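Side-chain contacts in DltD domain-containing protein (Beauveria bassiana, PDB 7D78), which is a fungal thioesterase with the alpha/beta hydrolase fold that probably cyclises polyketide chains into medium-ring lactones: residues 260-265 and 306-311; 154-159 and 297-302; 54-59 and 73-78; 66-71 and 129-134. All blocks are in the same frame, centred on the assembly; numbering follows the deposited sequence. Where two conformers were deposited one is given.

Contact 1. Residues 260-265 and 306-311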
loop_
_atom_site.group_PDB
_atom_site.type_symbol
_atom_site.label_atom_id
_atom_site.label_comp_id
_atom_site.label_asym_id
_atom_site.label_seq_id
_atom_site.Cartn_x
_atom_site.Cartn_y
_atom_site.Cartn_z
ATOM N N LEU A 260 -23.662 -1.948 -4.769
ATOM C CA LEU A 260 -24.600 -0.859 -4.552
ATOM C C LEU A 260 -23.824 0.329 -4.008
ATOM O O LEU A 260 -23.102 0.194 -3.014
ATOM C CB LEU A 260 -25.696 -1.268 -3.562
ATOM C CG LEU A 260 -26.529 -0.121 -2.999
ATOM C CD1 LEU A 260 -27.414 0.452 -4.105
ATOM C CD2 LEU A 260 -27.369 -0.620 -1.825
ATOM N N MET A 261 -23.953 1.478 -4.662
ATOM C CA MET A 261 -23.380 2.716 -4.156
ATOM C C MET A 261 -24.488 3.692 -3.782
ATOM O O MET A 261 -25.400 3.947 -4.582
ATOM C CB MET A 261 -22.454 3.365 -5.182
ATOM C CG MET A 261 -21.817 4.647 -4.665
ATOM S SD MET A 261 -20.730 5.401 -5.885
ATOM C CE MET A 261 -19.563 4.076 -6.183
ATOM N N VAL A 262 -24.391 4.246 -2.578
ATOM C CA VAL A 262 -25.292 5.281 -2.090
ATOM C C VAL A 262 -24.495 6.573 -1.964
ATOM O O VAL A 262 -23.570 6.663 -1.144
ATOM C CB VAL A 262 -25.921 4.888 -0.748
ATOM C CG1 VAL A 262 -26.866 5.990 -0.258
ATOM C CG2 VAL A 262 -26.643 3.548 -0.872
ATOM N N THR A 263 -24.864 7.578 -2.758
ATOM C CA THR A 263 -24.146 8.837 -2.831
ATOM C C THR A 263 -25.034 9.976 -2.356
ATOM O O THR A 263 -26.171 10.108 -2.839
ATOM C CB THR A 263 -23.685 9.104 -4.275
ATOM O OG1 THR A 263 -22.692 8.139 -4.638
ATOM C CG2 THR A 263 -23.104 10.521 -4.424
ATOM N N PRO A 264 -24.566 10.820 -1.430
ATOM C CA PRO A 264 -25.366 11.980 -1.019
ATOM C C PRO A 264 -25.293 13.062 -2.084
ATOM O O PRO A 264 -24.206 13.407 -2.556
ATOM C CB PRO A 264 -24.697 12.440 0.286
ATOM C CG PRO A 264 -23.536 11.452 0.537
ATOM C CD PRO A 264 -23.243 10.820 -0.780
ATOM N N GLU A 265 -26.463 13.602 -2.458
ATOM C CA GLU A 265 -26.503 14.673 -3.454
ATOM C C GLU A 265 -25.589 15.832 -3.076
ATOM O O GLU A 265 -24.869 16.367 -3.926
ATOM C CB GLU A 265 -27.938 15.188 -3.638
ATOM C CG GLU A 265 -28.037 16.238 -4.745
ATOM C CD GLU A 265 -29.345 17.011 -4.727
ATOM O OE1 GLU A 265 -30.046 16.980 -3.693
ATOM O OE2 GLU A 265 -29.662 17.653 -5.751
ATOM N N VAL A 306 -35.024 5.437 6.110
ATOM C CA VAL A 306 -35.635 4.117 6.203
ATOM C C VAL A 306 -35.711 3.482 4.820
ATOM O O VAL A 306 -35.460 2.280 4.650
ATOM C CB VAL A 306 -37.015 4.222 6.880
ATOM C CG1 VAL A 306 -37.790 2.928 6.721
ATOM C CG2 VAL A 306 -36.843 4.564 8.357
ATOM N N GLU A 307 -35.998 4.296 3.802
ATOM C CA GLU A 307 -36.095 3.802 2.433
ATOM C C GLU A 307 -34.726 3.415 1.880
ATOM O O GLU A 307 -34.612 2.478 1.080
ATOM C CB GLU A 307 -36.738 4.871 1.551
ATOM C CG GLU A 307 -38.236 5.096 1.794
ATOM C CD GLU A 307 -38.555 5.696 3.162
ATOM O OE1 GLU A 307 -37.729 6.468 3.707
ATOM O OE2 GLU A 307 -39.645 5.390 3.692
ATOM N N VAL A 308 -33.681 4.147 2.272
ATOM C CA VAL A 308 -32.335 3.827 1.809
ATOM C C VAL A 308 -31.869 2.503 2.407
ATOM O O VAL A 308 -31.322 1.648 1.701
ATOM C CB VAL A 308 -31.369 4.979 2.141
ATOM C CG1 VAL A 308 -29.920 4.517 2.015
ATOM C CG2 VAL A 308 -31.638 6.161 1.220
ATOM N N VAL A 309 -32.095 2.302 3.709
ATOM C CA VAL A 309 -31.720 1.036 4.334
ATOM C C VAL A 309 -32.499 -0.118 3.715
ATOM O O VAL A 309 -31.930 -1.175 3.414
ATOM C CB VAL A 309 -31.917 1.108 5.857
ATOM C CG1 VAL A 309 -31.596 -0.236 6.495
ATOM C CG2 VAL A 309 -31.037 2.189 6.436
ATOM N N ASP A 310 -33.805 0.065 3.496
ATOM C CA ASP A 310 -34.588 -0.983 2.846
ATOM C C ASP A 310 -34.041 -1.299 1.460
ATOM O O ASP A 310 -34.033 -2.462 1.034
ATOM C CB ASP A 310 -36.060 -0.572 2.765
ATOM C CG ASP A 310 -36.804 -0.856 4.049
ATOM O OD1 ASP A 310 -36.235 -1.574 4.903
ATOM O OD2 ASP A 310 -37.944 -0.369 4.209
ATOM N N ALA A 311 -33.567 -0.275 0.747
ATOM C CA ALA A 311 -32.979 -0.503 -0.566
ATOM C C ALA A 311 -31.722 -1.359 -0.477
ATOM O O ALA A 311 -31.449 -2.160 -1.382
ATOM C CB ALA A 311 -32.665 0.830 -1.234
#
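Val262 and Val308 meet tip to tip, one methyl against one methyl. Val262 CG1 lies 4.1 Å from Val308 CG1, an ordinary van der Waals distance. Each of these methyls stands anti to its own backbone N, with chi1 of -180° in Val262 and 165° in Val308, and the two branches therefore extend across the gap between strand and helix. A second, looser approach lies earlier on the strand. There Leu260 CD2 comes within 4.4 Å of the backbone oxygen Ala311 O. This is a methyl beside a carbonyl and carries no directional bond.

The pattern follows from the two backbones. Leu260 and Val262 are two residues apart on the strand, and their side chains leave on the same side. Val308 and Ala311 are three apart on the helix, nearly one turn. Ala311 points its CB at the strand, while Val308 reaches it from the flank of the helix through CG1. The backbones stay well separated, with the CA atoms of Val262 and Val308 8.2 Å apart. Helical bonds keep the turn regular, among them Ala311 N to Glu307 O at 3.0 Å.

Further out, Leu300 packs on Val308 and Val299 packs on Val262, so the loop before the helix lines the same gap. On the other face of the strand, Met261 and Thr263 meet helix 272-281.

No hydrogen bond or salt bridge crosses this contact. Helix 305-319 is joined to strand 259-264 here mainly by apolar contact, one methyl pair and a methyl beside a carbonyl, through a small, partly buried interface.

Contact 2. Residues 154-159 and 297-302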
loop_
_atom_site.group_PDB
_atom_site.type_symbol
_atom_site.label_atom_id
_atom_site.label_comp_id
_atom_site.label_asym_id
_atom_site.label_seq_id
_atom_site.Cartn_x
_atom_site.Cartn_y
_atom_site.Cartn_z
ATOM N N VAL A 154 -21.598 -3.004 -0.595
ATOM C CA VAL A 154 -22.403 -1.802 -0.417
ATOM C C VAL A 154 -21.474 -0.693 0.037
ATOM O O VAL A 154 -20.853 -0.797 1.101
ATOM C CB VAL A 154 -23.533 -2.016 0.599
ATOM C CG1 VAL A 154 -24.243 -0.699 0.872
ATOM C CG2 VAL A 154 -24.505 -3.064 0.076
ATOM N N MET A 155 -21.367 0.353 -0.771
ATOM C CA MET A 155 -20.550 1.513 -0.447
ATOM C C MET A 155 -21.464 2.707 -0.227
ATOM O O MET A 155 -22.222 3.096 -1.126
ATOM C CB MET A 155 -19.550 1.819 -1.558
ATOM C CG MET A 155 -18.453 0.780 -1.720
ATOM S SD MET A 155 -17.249 1.324 -2.941
ATOM C CE MET A 155 -18.170 1.116 -4.457
ATOM N N VAL A 156 -21.384 3.294 0.957
ATOM C CA VAL A 156 -22.109 4.515 1.274
ATOM C C VAL A 156 -21.107 5.659 1.286
ATOM O O VAL A 156 -20.106 5.605 2.011
ATOM C CB VAL A 156 -22.845 4.393 2.614
ATOM C CG1 VAL A 156 -23.572 5.697 2.951
ATOM C CG2 VAL A 156 -23.798 3.218 2.564
ATOM N N CYS A 157 -21.376 6.682 0.472
ATOM C CA CYS A 157 -20.552 7.879 0.308
ATOM C C CYS A 157 -19.046 7.570 0.324
ATOM O O CYS A 157 -18.301 8.155 1.117
ATOM C CB CYS A 157 -20.903 8.933 1.355
ATOM S SG CYS A 157 -20.677 8.441 3.104
ATOM N N PRO A 158 -18.577 6.668 -0.538
ATOM C CA PRO A 158 -17.142 6.347 -0.535
ATOM C C PRO A 158 -16.291 7.576 -0.833
ATOM O O PRO A 158 -16.651 8.418 -1.657
ATOM C CB PRO A 158 -17.010 5.297 -1.645
ATOM C CG PRO A 158 -18.178 5.545 -2.544
ATOM C CD PRO A 158 -19.291 5.975 -1.625
ATOM N N ILE A 159 -15.149 7.675 -0.141
ATOM C CA ILE A 159 -14.157 8.716 -0.379
ATOM C C ILE A 159 -13.036 8.121 -1.226
ATOM O O ILE A 159 -12.450 7.094 -0.862
ATOM C CB ILE A 159 -13.588 9.281 0.932
ATOM C CG1 ILE A 159 -14.641 10.063 1.717
ATOM C CG2 ILE A 159 -12.499 10.280 0.598
ATOM C CD1 ILE A 159 -14.112 10.568 3.080
ATOM N N LEU A 297 -22.422 12.995 6.108
ATOM C CA LEU A 297 -22.745 12.405 7.408
ATOM C C LEU A 297 -24.230 12.161 7.623
ATOM O O LEU A 297 -24.586 11.401 8.527
ATOM C CB LEU A 297 -22.259 13.287 8.568
ATOM C CG LEU A 297 -20.769 13.576 8.757
ATOM C CD1 LEU A 297 -19.914 12.355 8.499
ATOM C CD2 LEU A 297 -20.351 14.734 7.880
ATOM N N THR A 298 -25.101 12.800 6.844
ATOM C CA THR A 298 -26.542 12.667 7.008
ATOM C C THR A 298 -27.161 11.749 5.968
ATOM O O THR A 298 -28.390 11.631 5.906
ATOM C CB THR A 298 -27.213 14.047 6.943
ATOM O OG1 THR A 298 -26.933 14.659 5.675
ATOM C CG2 THR A 298 -26.699 14.950 8.066
ATOM N N VAL A 299 -26.337 11.102 5.142
ATOM C CA VAL A 299 -26.866 10.289 4.052
ATOM C C VAL A 299 -27.745 9.161 4.581
ATOM O O VAL A 299 -28.679 8.725 3.899
ATOM C CB VAL A 299 -25.699 9.766 3.194
ATOM C CG1 VAL A 299 -24.725 8.958 4.056
ATOM C CG2 VAL A 299 -26.210 8.965 2.007
ATOM N N LEU A 300 -27.490 8.686 5.804
ATOM C CA LEU A 300 -28.273 7.604 6.389
ATOM C C LEU A 300 -29.136 8.070 7.565
ATOM O O LEU A 300 -29.546 7.251 8.395
ATOM C CB LEU A 300 -27.351 6.454 6.815
ATOM C CG LEU A 300 -26.590 5.772 5.665
ATOM C CD1 LEU A 300 -25.832 4.540 6.122
ATOM C CD2 LEU A 300 -27.534 5.405 4.524
ATOM N N SER A 301 -29.435 9.364 7.648
ATOM C CA SER A 301 -30.188 9.919 8.765
ATOM C C SER A 301 -31.390 10.698 8.251
ATOM O O SER A 301 -31.464 11.066 7.076
ATOM C CB SER A 301 -29.325 10.852 9.630
ATOM O OG SER A 301 -28.007 10.363 9.778
ATOM N N GLY A 302 -32.326 10.971 9.158
ATOM C CA GLY A 302 -33.436 11.819 8.782
ATOM C C GLY A 302 -34.377 11.099 7.836
ATOM O O GLY A 302 -34.374 9.877 7.715
#
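Val156 and Val299 come together through different first torsions. In Val156, CG1 extends anti to the backbone N (chi1 179°), out from the strand end. In Val299, CG1 sits between the backbone N and the carbonyl carbon (chi1 58°), which turns this methyl toward the strand. The two CG1 atoms, of Val156 and Val299, lie 3.6 Å apart, and their side chains cross obliquely.

The same Val156 methyl has a second neighbour. Leu300 reaches it tip to tip, with Leu300 CG 4.1 Å from Val156 CG1 and Leu300 CD1 just as near. Val156 CG1 thus packs against both loop residues. Val299 CG1 is also shared, since Cys157 SG lies 4.2 Å from it. Val299 and Leu300 are the two central residues of a type I turn. Its closing bond runs from Ser301 N to Thr298 O at 3.0 Å, and the turn presents both side chains to the strand.

Around this core, Trp131 touches Val156 and Leu300, while Met312 of helix 305-319 packs against the same pair. Cys157 touches Asp267 and His296, which with Ser134 have the geometry of a Ser-His-Asp triad.

No hydrogen bond crosses the contact, which is hydrocarbon apart from the sulfur of Cys157. It seats the loop just after His296 on the end of strand 150-156, and so borders the probable active site with largely buried apolar groups.

Contact 3. Residues 54-59 and 73-78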
loop_
_atom_site.group_PDB
_atom_site.type_symbol
_atom_site.label_atom_id
_atom_site.label_comp_id
_atom_site.label_asym_id
_atom_site.label_seq_id
_atom_site.Cartn_x
_atom_site.Cartn_y
_atom_site.Cartn_z
ATOM N N ILE A 54 -23.701 -9.453 7.164
ATOM C CA ILE A 54 -23.214 -8.187 6.628
ATOM C C ILE A 54 -22.140 -7.678 7.577
ATOM O O ILE A 54 -22.409 -7.481 8.766
ATOM C CB ILE A 54 -24.340 -7.150 6.485
ATOM C CG1 ILE A 54 -25.469 -7.679 5.592
ATOM C CG2 ILE A 54 -23.779 -5.831 5.984
ATOM C CD1 ILE A 54 -26.731 -6.827 5.675
ATOM N N ILE A 55 -20.929 -7.470 7.061
ATOM C CA ILE A 55 -19.820 -6.927 7.845
ATOM C C ILE A 55 -19.689 -5.450 7.503
ATOM O O ILE A 55 -19.448 -5.102 6.341
ATOM C CB ILE A 55 -18.507 -7.676 7.563
ATOM C CG1 ILE A 55 -18.583 -9.123 8.055
ATOM C CG2 ILE A 55 -17.313 -6.946 8.225
ATOM C CD1 ILE A 55 -17.600 -10.069 7.323
ATOM N N MET A 56 -19.850 -4.581 8.503
ATOM C CA MET A 56 -19.909 -3.135 8.309
ATOM C C MET A 56 -18.611 -2.491 8.790
ATOM O O MET A 56 -18.253 -2.621 9.965
ATOM C CB MET A 56 -21.099 -2.529 9.064
ATOM C CG MET A 56 -22.465 -3.068 8.626
ATOM S SD MET A 56 -23.809 -2.456 9.674
ATOM C CE MET A 56 -23.872 -0.734 9.189
ATOM N N THR A 57 -17.937 -1.765 7.892
ATOM C CA THR A 57 -16.708 -1.048 8.232
ATOM C C THR A 57 -17.011 0.434 8.420
ATOM O O THR A 57 -17.532 1.070 7.492
ATOM C CB THR A 57 -15.654 -1.229 7.137
ATOM O OG1 THR A 57 -15.263 -2.611 7.051
ATOM C CG2 THR A 57 -14.409 -0.400 7.461
ATOM N N PRO A 58 -16.682 1.027 9.568
ATOM C CA PRO A 58 -16.938 2.459 9.775
ATOM C C PRO A 58 -16.020 3.348 8.945
ATOM O O PRO A 58 -15.056 2.909 8.316
ATOM C CB PRO A 58 -16.669 2.665 11.273
ATOM C CG PRO A 58 -16.619 1.289 11.874
ATOM C CD PRO A 58 -16.116 0.390 10.766
ATOM N N GLY A 59 -16.323 4.642 8.995
ATOM C CA GLY A 59 -15.547 5.652 8.304
ATOM C C GLY A 59 -14.240 5.998 9.002
ATOM O O GLY A 59 -13.801 5.353 9.955
ATOM N N GLU A 73 -29.249 -2.927 13.786
ATOM C CA GLU A 73 -30.494 -3.428 14.367
ATOM C C GLU A 73 -31.538 -3.696 13.288
ATOM O O GLU A 73 -32.245 -4.709 13.338
ATOM C CB GLU A 73 -31.032 -2.426 15.390
ATOM C CG GLU A 73 -30.109 -2.212 16.579
ATOM C CD GLU A 73 -30.614 -1.132 17.525
ATOM O OE1 GLU A 73 -31.783 -0.712 17.385
ATOM O OE2 GLU A 73 -29.843 -0.706 18.409
ATOM N N THR A 74 -31.649 -2.798 12.304
ATOM C CA THR A 74 -32.575 -3.018 11.195
ATOM C C THR A 74 -32.160 -4.231 10.378
ATOM O O THR A 74 -32.996 -5.077 10.038
ATOM C CB THR A 74 -32.652 -1.775 10.305
ATOM O OG1 THR A 74 -33.164 -0.676 11.063
ATOM C CG2 THR A 74 -33.571 -2.019 9.104
ATOM N N PHE A 75 -30.869 -4.329 10.049
ATOM C CA PHE A 75 -30.380 -5.499 9.324
ATOM C C PHE A 75 -30.712 -6.776 10.084
ATOM O O PHE A 75 -31.219 -7.746 9.509
ATOM C CB PHE A 75 -28.869 -5.391 9.103
ATOM C CG PHE A 75 -28.462 -4.415 8.028
ATOM C CD1 PHE A 75 -29.370 -3.968 7.079
ATOM C CD2 PHE A 75 -27.147 -3.958 7.957
ATOM C CE1 PHE A 75 -28.983 -3.078 6.083
ATOM C CE2 PHE A 75 -26.750 -3.061 6.967
ATOM C CZ PHE A 75 -27.663 -2.619 6.030
ATOM N N GLN A 76 -30.454 -6.781 11.393
ATOM C CA GLN A 76 -30.739 -7.958 12.204
ATOM C C GLN A 76 -32.224 -8.309 12.188
ATOM O O GLN A 76 -32.588 -9.487 12.113
ATOM C CB GLN A 76 -30.273 -7.715 13.632
ATOM C CG GLN A 76 -30.531 -8.860 14.564
ATOM C CD GLN A 76 -30.228 -8.487 15.997
ATOM O OE1 GLN A 76 -30.590 -7.407 16.458
ATOM N NE2 GLN A 76 -29.550 -9.371 16.703
ATOM N N SER A 77 -33.096 -7.303 12.272
ATOM C CA SER A 77 -34.527 -7.584 12.290
ATOM C C SER A 77 -35.033 -8.076 10.944
ATOM O O SER A 77 -36.123 -8.652 10.882
ATOM C CB SER A 77 -35.313 -6.342 12.705
ATOM O OG SER A 77 -35.304 -5.377 11.678
ATOM N N GLN A 78 -34.282 -7.856 9.866
ATOM C CA GLN A 78 -34.641 -8.375 8.557
ATOM C C GLN A 78 -33.912 -9.674 8.227
ATOM O O GLN A 78 -33.952 -10.127 7.078
ATOM C CB GLN A 78 -34.385 -7.313 7.488
ATOM C CG GLN A 78 -35.317 -6.110 7.640
ATOM C CD GLN A 78 -35.207 -5.117 6.501
ATOM O OE1 GLN A 78 -34.852 -5.474 5.380
ATOM N NE2 GLN A 78 -35.525 -3.859 6.782
#
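Strand 54-57 packs against helix 73-77 with the CA atoms of Ile54 and Phe75 8.1 Å apart, a gap into which the Phe75 ring projects. Phe75 carries the helix side of the contact alone. Ile54 and Met56, two residues apart on the strand, both direct their side chains to it.

They use different parts of the ring. Ile54 places its terminal methyl over one face: CD1 is 3.8 Å from the centroid of the Phe75 ring and 16° off the ring normal. This is a CH-pi contact, offset toward the rim, with the nearest ring atom, Phe75 CD2, 3.7 Å from Ile54 CD1. The other branch of Ile54 also touches the rim, CG2 lying 4.2 Å from Phe75 CE2. Met56 comes to the edge instead. Its sulfur SD is 4.0 Å from Phe75 CE2 and equally near CD2. Met56 SD lies 5.1 Å from the centroid of the Phe75 ring, 74° off the normal. This is a Met-aromatic contact. The Met56 chain bends at chi3 (71°), which turns its methyl toward Trp131.

Trp131 meets the Phe75 ring edge-to-face, and Val309 and Thr313 of helix 305-319 also pack on it. At the helix end, Ser77 OG donates a 2.8 Å bond to Thr74 O, tilted out of the carbonyl plane.

The helix belongs to the beta-alpha-beta unit formed by strand 51-57, helix 68-77 and strand 81-86. Its seat on the first strand relies on dispersion and weak aromatic contacts. The methyl on the face and the sulfur at the edge help to set the ring's orientation, with Trp131 and helix 305-319 contributing.

Contact 4. Residues 66-71 and 129-134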
loop_
_atom_site.group_PDB
_atom_site.type_symbol
_atom_site.label_atom_id
_atom_site.label_comp_id
_atom_site.label_asym_id
_atom_site.label_seq_id
_atom_site.Cartn_x
_atom_site.Cartn_y
_atom_site.Cartn_z
ATOM N N MET A 66 -20.738 4.808 16.433
ATOM C CA MET A 66 -21.245 5.998 15.761
ATOM C C MET A 66 -22.162 5.572 14.625
ATOM O O MET A 66 -21.701 4.962 13.655
ATOM C CB MET A 66 -20.092 6.847 15.237
ATOM C CG MET A 66 -19.154 7.333 16.329
ATOM S SD MET A 66 -17.577 7.939 15.681
ATOM C CE MET A 66 -18.104 9.192 14.579
ATOM N N LEU A 67 -23.466 5.873 14.757
ATOM C CA LEU A 67 -24.481 5.755 13.699
ATOM C C LEU A 67 -24.818 4.322 13.309
ATOM O O LEU A 67 -25.998 3.976 13.168
ATOM C CB LEU A 67 -24.062 6.538 12.446
ATOM C CG LEU A 67 -23.638 8.002 12.679
ATOM C CD1 LEU A 67 -22.505 8.432 11.749
ATOM C CD2 LEU A 67 -24.821 8.980 12.582
ATOM N N LEU A 68 -23.803 3.475 13.146
ATOM C CA LEU A 68 -24.034 2.139 12.603
ATOM C C LEU A 68 -24.917 1.227 13.458
ATOM O O LEU A 68 -25.591 0.367 12.863
ATOM C CB LEU A 68 -22.681 1.464 12.329
ATOM C CG LEU A 68 -21.749 2.296 11.437
ATOM C CD1 LEU A 68 -20.549 1.468 10.965
ATOM C CD2 LEU A 68 -22.501 2.876 10.242
ATOM N N PRO A 69 -24.952 1.311 14.796
ATOM C CA PRO A 69 -25.832 0.385 15.527
ATOM C C PRO A 69 -27.279 0.455 15.080
ATOM O O PRO A 69 -27.945 -0.587 14.998
ATOM C CB PRO A 69 -25.656 0.821 16.985
ATOM C CG PRO A 69 -24.245 1.322 17.026
ATOM C CD PRO A 69 -24.073 2.050 15.724
ATOM N N ASP A 70 -27.776 1.651 14.761
ATOM C CA ASP A 70 -29.145 1.774 14.269
ATOM C C ASP A 70 -29.348 0.974 12.988
ATOM O O ASP A 70 -30.372 0.300 12.826
ATOM C CB ASP A 70 -29.488 3.242 14.040
ATOM C CG ASP A 70 -29.561 4.028 15.328
ATOM O OD1 ASP A 70 -29.864 3.422 16.381
ATOM O OD2 ASP A 70 -29.316 5.250 15.287
ATOM N N ILE A 71 -28.384 1.041 12.065
ATOM C CA ILE A 71 -28.475 0.284 10.818
ATOM C C ILE A 71 -28.390 -1.215 11.094
ATOM O O ILE A 71 -29.131 -2.011 10.499
ATOM C CB ILE A 71 -27.374 0.741 9.839
ATOM C CG1 ILE A 71 -27.342 2.267 9.723
ATOM C CG2 ILE A 71 -27.545 0.099 8.461
ATOM C CD1 ILE A 71 -28.366 2.823 8.771
ATOM N N THR A 129 -21.690 -10.391 2.840
ATOM C CA THR A 129 -21.717 -9.075 2.203
ATOM C C THR A 129 -20.808 -8.127 2.974
ATOM O O THR A 129 -20.766 -8.171 4.211
ATOM C CB THR A 129 -23.157 -8.501 2.154
ATOM O OG1 THR A 129 -23.928 -9.228 1.187
ATOM C CG2 THR A 129 -23.176 -6.987 1.782
ATOM N N LEU A 130 -20.051 -7.298 2.246
ATOM C CA LEU A 130 -19.262 -6.229 2.851
ATOM C C LEU A 130 -19.957 -4.891 2.639
ATOM O O LEU A 130 -20.377 -4.563 1.519
ATOM C CB LEU A 130 -17.839 -6.168 2.287
ATOM C CG LEU A 130 -16.891 -7.328 2.624
ATOM C CD1 LEU A 130 -15.461 -6.977 2.253
ATOM C CD2 LEU A 130 -16.997 -7.776 4.097
ATOM N N TRP A 131 -20.059 -4.126 3.724
ATOM C CA TRP A 131 -20.769 -2.857 3.789
ATOM C C TRP A 131 -19.812 -1.847 4.401
ATOM O O TRP A 131 -19.137 -2.153 5.386
ATOM C CB TRP A 131 -22.036 -3.016 4.650
ATOM C CG TRP A 131 -22.987 -1.845 4.734
ATOM C CD1 TRP A 131 -24.217 -1.749 4.140
ATOM C CD2 TRP A 131 -22.820 -0.644 5.503
ATOM N NE1 TRP A 131 -24.814 -0.558 4.474
ATOM C CE2 TRP A 131 -23.979 0.139 5.311
ATOM C CE3 TRP A 131 -21.797 -0.148 6.327
ATOM C CZ2 TRP A 131 -24.144 1.395 5.907
ATOM C CZ3 TRP A 131 -21.967 1.109 6.924
ATOM C CH2 TRP A 131 -23.132 1.858 6.711
ATOM N N GLY A 132 -19.732 -0.663 3.822
ATOM C CA GLY A 132 -18.818 0.340 4.342
ATOM C C GLY A 132 -19.361 1.731 4.140
ATOM O O GLY A 132 -19.996 2.027 3.121
ATOM N N MET A 133 -19.093 2.603 5.110
ATOM C CA MET A 133 -19.486 4.000 5.024
ATOM C C MET A 133 -18.259 4.888 4.892
ATOM O O MET A 133 -17.283 4.721 5.632
ATOM C CB MET A 133 -20.289 4.434 6.247
ATOM C CG MET A 133 -20.708 5.900 6.171
ATOM S SD MET A 133 -22.186 6.157 7.138
ATOM C CE MET A 133 -22.384 7.938 6.986
ATOM N N SER A 134 -18.320 5.839 3.960
ATOM C CA SER A 134 -17.290 6.871 3.812
ATOM C C SER A 134 -15.987 6.159 3.461
ATOM O O SER A 134 -16.004 5.290 2.572
ATOM C CB SER A 134 -17.260 7.727 5.077
ATOM O OG SER A 134 -16.310 8.773 4.965
#
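Trp131 reaches from its strand to Leu68 and Ile71 of the helix. From CB, the side chain leaves with CG anti to the backbone N (chi1 -174°), and this carries the indole out of the sheet toward the helix. On the way, CB packs against Ile54 and the pyrrole carbon CD1 against Val154, each on a neighbouring strand. The six-membered ring goes on to the helix. Trp131 CZ2 is 4.4 Å from Ile71 CG2, a loose approach. At the far end, Trp131 CH2 is 3.7 Å from Leu68 CD2. The next ring atom, Trp131 CZ3, lies 3.8 Å from the same methyl, Leu68 CD2. Leu68 and Ile71 both approach the indole at a slant. One turn of the helix thus offers two branched side chains to one ring.

The strand continues past Trp131 through Gly132 and Met133 to Ser134. Ser134 has the strained backbone angles 63° and -134° and stands just before helix 135-146. Its OG is hydrogen-bonded to His296 NE2 and to a glycerol probably carried over from crystallisation. With Gly132, Ser134 and Gly136 fitting the GxSxG pattern, the arrangement is consistent with the nucleophile elbow of alpha/beta hydrolases. Ser134 is then the probable nucleophile, approached here by a strand whose tryptophan packs against helix 68-77.

Overall arrangement
From the N terminus, contacts 3 and 4 come first, and they cross: segment 66-71 lies between 54-59 and 73-78, and segment 129-134 follows. Contact 3 closes the short loop from strand 51-57 to helix 68-77. Contact 4 brings the start of this helix over strand 127-133. Contacts 2 and 1 cross likewise in the later part of the chain. Contact 2 closes the long excursion from strand 150-156 to the loop at 297-302, and contact 1 joins strand 259-264 to helix 305-319. All four reach one mixed sheet. Contacts 2 and 4 meet where strands 150-156 and 127-133 are neighbours, and helices 68-77 and 305-319 touch each other.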